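Local coordinates for protein arsenite methyltransferase (Chlamydomonas reinhardtii, PDB 5EVJ) that probably methylates trivalent arsenic, transferring methyl groups from S-adenosyl-L-methionine to arsenic–glutathione complexes to give methylated and dimethylated arsenicals and trimethylarsine, at residues A[77-82]-A[163-168]; A[193-198]-A[271-276]. The protein carries 15 engineered substitutions. All coordinates share one frame; numbering follows the deposited sequence.

Contact 1 of 2, residues A[77-82]-A[163-168]; sequences PIPAGI and FDLVIS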
loop_
_atom_site.group_PDB
_atom_site.type_symbol
_atom_site.label_atom_id
_atom_site.label_comp_id
_atom_site.label_asym_id
_atom_site.label_seq_id
_atom_site.Cartn_x
_atom_site.Cartn_y
_atom_site.Cartn_z
ATOM N N PRO A 77 1.519 5.634 -3.937
ATOM C CA PRO A 77 1.087 4.842 -2.815
ATOM C C PRO A 77 1.671 5.251 -1.438
ATOM O O PRO A 77 1.995 4.373 -0.676
ATOM C CB PRO A 77 1.675 3.458 -3.143
ATOM C CG PRO A 77 3.025 3.797 -3.686
ATOM C CD PRO A 77 2.728 5.034 -4.549
ATOM N N ILE A 78 1.776 6.526 -1.092
ATOM C CA ILE A 78 2.111 6.877 0.313
ATOM C C ILE A 78 0.803 7.242 1.003
ATOM O O ILE A 78 0.135 8.120 0.527
ATOM C CB ILE A 78 3.093 8.096 0.445
ATOM C CG1 ILE A 78 4.455 7.820 -0.236
ATOM C CG2 ILE A 78 3.336 8.447 1.918
ATOM C CD1 ILE A 78 4.471 8.122 -1.737
ATOM N N PRO A 79 0.442 6.569 2.117
ATOM C CA PRO A 79 -0.826 6.844 2.748
ATOM C C PRO A 79 -0.719 8.090 3.565
ATOM O O PRO A 79 0.379 8.397 4.036
ATOM C CB PRO A 79 -1.037 5.684 3.732
ATOM C CG PRO A 79 0.183 4.866 3.699
ATOM C CD PRO A 79 1.098 5.361 2.626
ATOM N N ALA A 80 -1.856 8.767 3.768
ATOM C CA ALA A 80 -1.937 9.892 4.712
ATOM C C ALA A 80 -1.816 9.307 6.125
ATOM O O ALA A 80 -1.952 8.117 6.332
ATOM C CB ALA A 80 -3.275 10.619 4.533
ATOM N N GLY A 81 -1.580 10.128 7.121
ATOM C CA GLY A 81 -1.586 9.637 8.523
ATOM C C GLY A 81 -0.355 8.969 9.122
ATOM O O GLY A 81 -0.471 8.291 10.194
ATOM N N ILE A 82 0.811 9.176 8.504
ATOM C CA ILE A 82 2.018 8.408 8.866
ATOM C C ILE A 82 3.108 9.232 9.580
ATOM O O ILE A 82 4.243 8.851 9.618
ATOM C CB ILE A 82 2.680 7.693 7.613
ATOM C CG1 ILE A 82 3.223 8.692 6.614
ATOM C CG2 ILE A 82 1.698 6.755 6.911
ATOM C CD1 ILE A 82 3.769 8.023 5.337
ATOM N N PHE A 163 8.495 -2.491 11.053
ATOM C CA PHE A 163 7.961 -1.425 10.203
ATOM C C PHE A 163 6.474 -1.215 10.451
ATOM O O PHE A 163 5.711 -2.187 10.696
ATOM C CB PHE A 163 8.185 -1.738 8.731
ATOM C CG PHE A 163 9.620 -1.607 8.319
ATOM C CD1 PHE A 163 10.167 -0.366 8.067
ATOM C CD2 PHE A 163 10.433 -2.733 8.200
ATOM C CE1 PHE A 163 11.486 -0.216 7.688
ATOM C CE2 PHE A 163 11.764 -2.584 7.856
ATOM C CZ PHE A 163 12.280 -1.310 7.566
ATOM N N ASP A 164 6.049 0.027 10.369
ATOM C CA ASP A 164 4.630 0.299 10.502
ATOM C C ASP A 164 3.889 0.200 9.180
ATOM O O ASP A 164 2.745 -0.192 9.206
ATOM C CB ASP A 164 4.438 1.679 11.074
ATOM C CG ASP A 164 5.084 1.793 12.469
ATOM O OD1 ASP A 164 4.672 1.045 13.398
ATOM O OD2 ASP A 164 5.986 2.640 12.588
ATOM N N LEU A 165 4.556 0.547 8.054
ATOM C CA LEU A 165 3.967 0.563 6.745
ATOM C C LEU A 165 4.941 -0.125 5.873
ATOM O O LEU A 165 6.194 0.109 5.994
ATOM C CB LEU A 165 3.830 1.994 6.140
ATOM C CG LEU A 165 2.604 2.823 6.512
ATOM C CD1 LEU A 165 1.314 2.142 6.075
ATOM C CD2 LEU A 165 2.518 3.069 8.045
ATOM N N VAL A 166 4.396 -0.899 4.917
ATOM C CA VAL A 166 5.195 -1.408 3.816
ATOM C C VAL A 166 4.527 -0.882 2.597
ATOM O O VAL A 166 3.323 -1.028 2.463
ATOM C CB VAL A 166 5.315 -2.972 3.820
ATOM C CG1 VAL A 166 5.990 -3.448 2.571
ATOM C CG2 VAL A 166 6.165 -3.442 5.002
ATOM N N ILE A 167 5.287 -0.247 1.700
ATOM C CA ILE A 167 4.746 0.351 0.474
ATOM C C ILE A 167 5.529 -0.124 -0.756
ATOM O O ILE A 167 6.707 -0.557 -0.645
ATOM C CB ILE A 167 4.659 1.919 0.476
ATOM C CG1 ILE A 167 6.018 2.539 0.122
ATOM C CG2 ILE A 167 3.953 2.466 1.743
ATOM C CD1 ILE A 167 6.102 4.064 0.338
ATOM N N SER A 168 4.865 -0.024 -1.924
ATOM C CA SER A 168 5.393 -0.569 -3.152
ATOM C C SER A 168 4.685 0.055 -4.310
ATOM O O SER A 168 3.527 0.422 -4.216
ATOM C CB SER A 168 5.163 -2.075 -3.231
ATOM O OG SER A 168 6.073 -2.654 -4.148
#
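The puckered rings of Pro-77 and Pro-79 both present carbons to 163-168. Pro-77 sets CB and CG against the last carbonyl of that segment, with CG 3.5 Å from Ser-168 O. Pro-79 uses CG and CD: its CG lies 3.8 Å from CD1 of Leu-165, the ring and the leucine branch running past one another head to tail, while its CD touches CG2 of Ile-167 at 4.2 Å. Leu-165 divides its two methyls, since the other one, CD2, meets CG2 of Ile-82 at 3.9 Å. Ile-167 also divides its branches. CG1 sits between the backbone N and the carbonyl carbon (chi1 82°), which leaves CG2 anti to the carbonyl carbon and brings it 3.6 Å from Pro-77 O, and sends CD1 on to CG1 of Ile-78, 4.1 Å away. The contact is thus buried apolar packing of an irregular loop over a strand. That loop leads from helix 65-69 to strand 86-90, and the disulfide between Cys-74 and Cys-170 joins the chain three residues before Pro-77 to the chain two residues after Ser-168. Ile-78 reaches onward to Val-100 and Leu-104 of helix 96-104, and strand 163-169 runs between strands 86-90 and 193-202 in the central sheet of the methyltransferase fold.

Contact 2 of 2, residues A[193-198]-A[271-276]; sequences GEMHFS and YRLFKV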
loop_
_atom_site.group_PDB
_atom_site.type_symbol
_atom_site.label_atom_id
_atom_site.label_comp_id
_atom_site.label_asym_id
_atom_site.label_seq_id
_atom_site.Cartn_x
_atom_site.Cartn_y
_atom_site.Cartn_z
ATOM N N GLY A 193 -0.045 -2.413 11.775
ATOM C CA GLY A 193 0.545 -1.850 10.544
ATOM C C GLY A 193 -0.191 -2.219 9.282
ATOM O O GLY A 193 -1.150 -2.976 9.295
ATOM N N GLU A 194 0.309 -1.740 8.161
ATOM C CA GLU A 194 -0.343 -1.907 6.929
ATOM C C GLU A 194 0.682 -2.068 5.762
ATOM O O GLU A 194 1.666 -1.327 5.678
ATOM C CB GLU A 194 -1.210 -0.658 6.668
ATOM C CG GLU A 194 -2.024 -0.722 5.386
ATOM C CD GLU A 194 -2.590 0.624 4.908
ATOM O OE1 GLU A 194 -2.562 1.635 5.651
ATOM O OE2 GLU A 194 -3.113 0.682 3.757
ATOM N N MET A 195 0.382 -2.971 4.834
ATOM C CA MET A 195 0.972 -2.920 3.521
ATOM C C MET A 195 0.034 -2.156 2.621
ATOM O O MET A 195 -1.079 -2.536 2.459
ATOM C CB MET A 195 1.217 -4.303 2.960
ATOM C CG MET A 195 1.885 -4.234 1.578
ATOM S SD MET A 195 2.496 -5.890 1.127
ATOM C CE MET A 195 3.155 -5.464 -0.500
ATOM N N HIS A 196 0.509 -1.073 2.033
ATOM C CA HIS A 196 -0.251 -0.133 1.269
ATOM C C HIS A 196 0.524 0.033 -0.051
ATOM O O HIS A 196 1.602 0.614 -0.075
ATOM C CB HIS A 196 -0.294 1.170 1.991
ATOM C CG HIS A 196 -1.263 2.159 1.451
ATOM N ND1 HIS A 196 -1.000 2.933 0.331
ATOM C CD2 HIS A 196 -2.438 2.614 1.945
ATOM C CE1 HIS A 196 -1.989 3.780 0.132
ATOM N NE2 HIS A 196 -2.897 3.569 1.062
ATOM N N PHE A 197 -0.041 -0.411 -1.158
ATOM C CA PHE A 197 0.742 -0.502 -2.400
ATOM C C PHE A 197 -0.138 -0.498 -3.654
ATOM O O PHE A 197 -1.339 -0.819 -3.587
ATOM C CB PHE A 197 1.614 -1.756 -2.320
ATOM C CG PHE A 197 0.913 -3.020 -2.629
ATOM C CD1 PHE A 197 -0.012 -3.570 -1.756
ATOM C CD2 PHE A 197 1.238 -3.706 -3.799
ATOM C CE1 PHE A 197 -0.645 -4.798 -2.036
ATOM C CE2 PHE A 197 0.666 -4.909 -4.099
ATOM C CZ PHE A 197 -0.307 -5.452 -3.225
ATOM N N SER A 198 0.429 -0.071 -4.767
ATOM C CA SER A 198 -0.304 -0.028 -6.005
ATOM C C SER A 198 0.350 -0.977 -6.981
ATOM O O SER A 198 1.572 -1.199 -6.945
ATOM C CB SER A 198 -0.365 1.406 -6.576
ATOM O OG SER A 198 0.959 1.900 -6.769
ATOM N N TYR A 271 -4.104 -1.177 -2.983
ATOM C CA TYR A 271 -4.650 -2.072 -1.989
ATOM C C TYR A 271 -4.159 -1.710 -0.613
ATOM O O TYR A 271 -2.998 -1.245 -0.455
ATOM C CB TYR A 271 -4.195 -3.552 -2.286
ATOM C CG TYR A 271 -5.166 -4.263 -3.207
ATOM C CD1 TYR A 271 -6.480 -4.521 -2.811
ATOM C CD2 TYR A 271 -4.759 -4.687 -4.481
ATOM C CE1 TYR A 271 -7.376 -5.198 -3.651
ATOM C CE2 TYR A 271 -5.611 -5.355 -5.331
ATOM C CZ TYR A 271 -6.938 -5.574 -4.935
ATOM O OH TYR A 271 -7.772 -6.189 -5.827
ATOM N N ARG A 272 -4.990 -2.042 0.375
ATOM C CA ARG A 272 -4.703 -1.853 1.758
ATOM C C ARG A 272 -4.735 -3.187 2.486
ATOM O O ARG A 272 -5.783 -3.842 2.566
ATOM C CB ARG A 272 -5.677 -0.871 2.371
ATOM C CG ARG A 272 -5.693 0.443 1.583
ATOM C CD ARG A 272 -6.365 1.517 2.453
ATOM N NE ARG A 272 -5.494 2.034 3.519
ATOM C CZ ARG A 272 -5.601 3.236 4.106
ATOM N NH1 ARG A 272 -6.581 4.064 3.790
ATOM N NH2 ARG A 272 -4.687 3.638 5.031
ATOM N N LEU A 273 -3.583 -3.568 3.054
ATOM C CA LEU A 273 -3.427 -4.856 3.669
ATOM C C LEU A 273 -3.008 -4.639 5.127
ATOM O O LEU A 273 -1.789 -4.502 5.445
ATOM C CB LEU A 273 -2.400 -5.634 2.912
ATOM C CG LEU A 273 -2.773 -6.560 1.746
ATOM C CD1 LEU A 273 -3.936 -6.076 0.892
ATOM C CD2 LEU A 273 -1.534 -6.848 0.895
ATOM N N PHE A 274 -4.002 -4.644 6.010
ATOM C CA PHE A 274 -3.751 -4.350 7.383
ATOM C C PHE A 274 -3.422 -5.568 8.090
ATOM O O PHE A 274 -4.015 -6.652 7.786
ATOM C CB PHE A 274 -4.983 -3.763 8.054
ATOM C CG PHE A 274 -5.177 -2.330 7.734
ATOM C CD1 PHE A 274 -4.591 -1.328 8.547
ATOM C CD2 PHE A 274 -5.901 -1.950 6.603
ATOM C CE1 PHE A 274 -4.756 0.020 8.242
ATOM C CE2 PHE A 274 -6.086 -0.613 6.313
ATOM C CZ PHE A 274 -5.527 0.408 7.122
ATOM N N LYS A 275 -2.567 -5.377 9.115
ATOM C CA LYS A 275 -2.195 -6.471 9.975
ATOM C C LYS A 275 -2.708 -6.234 11.398
ATOM O O LYS A 275 -2.226 -5.396 12.094
ATOM C CB LYS A 275 -0.666 -6.682 9.915
ATOM C CG LYS A 275 -0.171 -7.624 10.991
ATOM C CD LYS A 275 1.272 -8.086 10.783
ATOM C CE LYS A 275 1.868 -8.877 12.014
ATOM N NZ LYS A 275 3.348 -9.242 11.731
ATOM N N VAL A 276 -3.655 -7.006 11.842
ATOM C CA VAL A 276 -4.139 -6.828 13.223
ATOM C C VAL A 276 -4.353 -8.211 13.781
ATOM O O VAL A 276 -5.461 -8.763 13.739
ATOM C CB VAL A 276 -5.418 -5.940 13.290
ATOM C CG1 VAL A 276 -5.733 -5.650 14.731
ATOM C CG2 VAL A 276 -5.238 -4.656 12.481
#
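Glu-194 and Arg-272 face each other across the strand pair in a two-pronged salt bridge. Arg-272 NH2 gives a nearly straight bond (172°) to Glu-194 OE1, 3.0 Å away; it meets OE1 on the syn side, tilted out of the carboxylate plane, while OE1 itself lies in the guanidinium plane. NE points to OE2, whose position is less certain. Both side chains have further direct partners: Tyr-332 OH also bonds Glu-194 OE1, while Leu-306 O and Tyr-304 OH hold NH1 of Arg-272. With CG anti to the backbone N (chi1 -178°), Glu-194 runs extended across Phe-274, placing CG 3.9 Å above the ring centroid in a CH-pi contact, with the carboxylate stacked over the same ring. His-196 lies alongside Arg-272, its ring plane turned 83° from the guanidinium, and NE2 sits over one face of that group. Below these residues, strands 193-202 and 266-274 run antiparallel in the seven-stranded 3-2-1-4-5-7-6 sheet of class I methyltransferases: Met-195 and Phe-197 make hydrogen-bonded pairs with Leu-273 and Tyr-271, one link being Met-195 N to Leu-273 O at 2.7 Å. On their face of the sheet, Met-195 CE lies over the centre of one face of the Phe-197 ring, and CE1 of Phe-197 packs 3.7 Å from CD2 of Leu-273. Putting a leucine at Arg-272 would probably leave the buried Glu-194 carboxylate without its opposite charge. Met-195 also packs against Leu-182 and Ala-185 of helix 178-188.

Contact 1 and contact 2 lie with their centres about 8 Å apart near the middle of the chain, joined by neighbouring strands 163-169 and 193-202 of one sheet. Probable hydrogen bonds stitch these strands together: Val-166 O to His-196 N at 2.8 Å and Val-166 N to Glu-194 O at 2.9 Å. A weak bond from His-196 ND1 to Pro-77 O also ties the loop of contact 1 to contact 2. Both segments of contact 1 precede those of contact 2 in sequence. Together they span from the loop over parallel strand 163-169, through 193-202, to antiparallel strand 266-274, so the loop, two parallel strands and the antiparallel one are packed into one core.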